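Local structure of copper-transporting ATPase RAN1 (Arabidopsis thaliana, 3DXS) at residues V44-P48 with N49-E53. The protein probably transports copper across membranes at the expense of ATP, its amino-terminal CxxC domain binding metal ions. The protein carries 1 engineered substitution. Numbering follows the deposited sequence. Where two conformers were deposited one is given.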
loop_
_atom_site.group_PDB
_atom_site.type_symbol
_atom_site.label_atom_id
_atom_site.label_comp_id
_atom_site.label_asym_id
_atom_site.label_seq_id
_atom_site.Cartn_x
_atom_site.Cartn_y
_atom_site.Cartn_z
ATOM N N VAL A 44 -1.920 -4.829 1.999
ATOM C CA VAL A 44 -2.565 -3.938 2.970
ATOM C C VAL A 44 -3.846 -4.501 3.561
ATOM O O VAL A 44 -4.796 -4.856 2.865
ATOM C CB VAL A 44 -2.849 -2.546 2.328
ATOM C CG1 VAL A 44 -3.382 -1.567 3.359
ATOM C CG2 VAL A 44 -1.584 -1.986 1.650
ATOM N N VAL A 45 -3.826 -4.559 4.878
ATOM C CA VAL A 45 -4.977 -4.959 5.695
ATOM C C VAL A 45 -5.624 -3.695 6.234
ATOM O O VAL A 45 -4.963 -2.874 6.856
ATOM C CB VAL A 45 -4.564 -5.885 6.846
ATOM C CG1 VAL A 45 -5.772 -6.234 7.691
ATOM C CG2 VAL A 45 -3.896 -7.168 6.304
ATOM N N PHE A 46 -6.901 -3.520 5.925
ATOM C CA PHE A 46 -7.586 -2.256 6.212
ATOM C C PHE A 46 -9.049 -2.455 6.583
ATOM O O PHE A 46 -9.669 -3.453 6.242
ATOM C CB PHE A 46 -7.491 -1.297 5.005
ATOM C CG PHE A 46 -8.291 -1.749 3.787
ATOM C CD1 PHE A 46 -7.765 -2.659 2.901
ATOM C CD2 PHE A 46 -9.557 -1.261 3.536
ATOM C CE1 PHE A 46 -8.496 -3.082 1.803
ATOM C CE2 PHE A 46 -10.279 -1.669 2.433
ATOM C CZ PHE A 46 -9.746 -2.579 1.570
ATOM N N ASP A 47 -9.552 -1.453 7.279
ATOM C CA ASP A 47 -10.960 -1.388 7.711
ATOM C C ASP A 47 -11.754 -0.578 6.681
ATOM O O ASP A 47 -11.586 0.637 6.605
ATOM C CB ASP A 47 -11.052 -0.715 9.090
ATOM C CG ASP A 47 -12.479 -0.440 9.527
ATOM O OD1 ASP A 47 -13.420 -0.790 8.794
ATOM O OD2 ASP A 47 -12.648 0.145 10.614
ATOM N N PRO A 48 -12.585 -1.241 5.861
ATOM C CA PRO A 48 -13.294 -0.569 4.769
ATOM C C PRO A 48 -14.271 0.500 5.224
ATOM O O PRO A 48 -14.724 1.310 4.421
ATOM C CB PRO A 48 -14.035 -1.703 4.048
ATOM C CG PRO A 48 -13.902 -2.879 4.881
ATOM C CD PRO A 48 -12.808 -2.695 5.859
ATOM N N ASN A 49 -14.542 0.530 6.520
ATOM C CA ASN A 49 -15.416 1.581 7.072
ATOM C C ASN A 49 -14.679 2.903 7.106
ATOM O O ASN A 49 -15.283 3.967 7.102
ATOM C CB ASN A 49 -15.934 1.250 8.473
ATOM C CG ASN A 49 -17.117 0.298 8.456
ATOM O OD1 ASN A 49 -17.444 -0.311 7.433
ATOM N ND2 ASN A 49 -17.775 0.174 9.595
ATOM N N LEU A 50 -13.355 2.809 7.129
ATOM C CA LEU A 50 -12.488 3.981 7.366
ATOM C C LEU A 50 -11.654 4.374 6.158
ATOM O O LEU A 50 -11.135 5.477 6.068
ATOM C CB LEU A 50 -11.560 3.743 8.556
ATOM C CG LEU A 50 -12.254 3.718 9.924
ATOM C CD1 LEU A 50 -11.267 3.377 11.040
ATOM C CD2 LEU A 50 -12.937 5.057 10.178
ATOM N N VAL A 51 -11.518 3.442 5.245
ATOM C CA VAL A 51 -10.689 3.676 4.056
ATOM C C VAL A 51 -10.977 2.645 3.002
ATOM O O VAL A 51 -11.358 1.520 3.282
ATOM C CB VAL A 51 -9.169 3.714 4.421
ATOM C CG1 VAL A 51 -8.672 2.370 4.935
ATOM C CG2 VAL A 51 -8.331 4.175 3.233
ATOM N N LYS A 52 -10.814 3.062 1.764
ATOM C CA LYS A 52 -11.002 2.146 0.638
ATOM C C LYS A 52 -9.782 2.087 -0.257
ATOM O O LYS A 52 -8.804 2.798 -0.073
ATOM C CB LYS A 52 -12.260 2.490 -0.163
ATOM C CG LYS A 52 -13.586 2.204 0.584
ATOM C CD LYS A 52 -13.642 0.786 1.186
ATOM C CE LYS A 52 -15.078 0.244 1.280
ATOM N NZ LYS A 52 -16.031 1.144 1.994
ATOM N N GLU A 53 -9.879 1.191 -1.222
ATOM C CA GLU A 53 -8.746 0.836 -2.081
ATOM C C GLU A 53 -8.149 2.046 -2.773
ATOM O O GLU A 53 -6.929 2.192 -2.884
ATOM C CB GLU A 53 -9.150 -0.244 -3.094
ATOM C CG GLU A 53 -9.238 -1.601 -2.428
ATOM C CD GLU A 53 -10.124 -2.585 -3.149
ATOM O OE1 GLU A 53 -10.009 -2.683 -4.391
ATOM O OE2 GLU A 53 -10.926 -3.268 -2.460
#
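The first torsion of Asp47 (chi1 172°) sets CG opposite the backbone N and places the carboxylate beside the backbone N of Asn49, while bends at chi2 and chi4 fold Lys52 back on Pro48. Asp47 OD1 accepts a hydrogen bond from the backbone N-H of Asn49 (OD1 to N 2.9 Å), the donor lying above the carboxylate plane. Asp47 OD2 lies 3.5 Å from Leu50 CD1. The main-chain oxygen of the same aspartate takes two further bonds: Leu50 N, 2.8 Å from Asp47 O, comes from above the carbonyl plane, whereas Val51 N approaches within that plane by a longer, more bent bond. Three successive backbone N-H groups are thus gathered by one residue. Were Asp47 replaced by an alanine, the Asn49 N-H would probably lose its acceptor and Leu50 CD1 its neighbour OD2, leaving the turn on its main-chain bonds. Lys52 NZ bonds Pro48 O at 2.8 Å, its CE packing against Pro48 CB. Phe46 CB meets Val51 CG1 at 3.9 Å and the ring passes obliquely by Val51 O; both side chains also touch Ile56 of helix 53-63. Lys52 sits at the N-cap position of that helix, where its backbone N bonds Asp55 OD2. An Asx turn, Asp47 OD1 with Asn49 N, is superposed on a type I beta turn, together an Asx motif in the connection between strand 41-46 and helix 53-63 of a ferredoxin-like heavy-metal-associated domain.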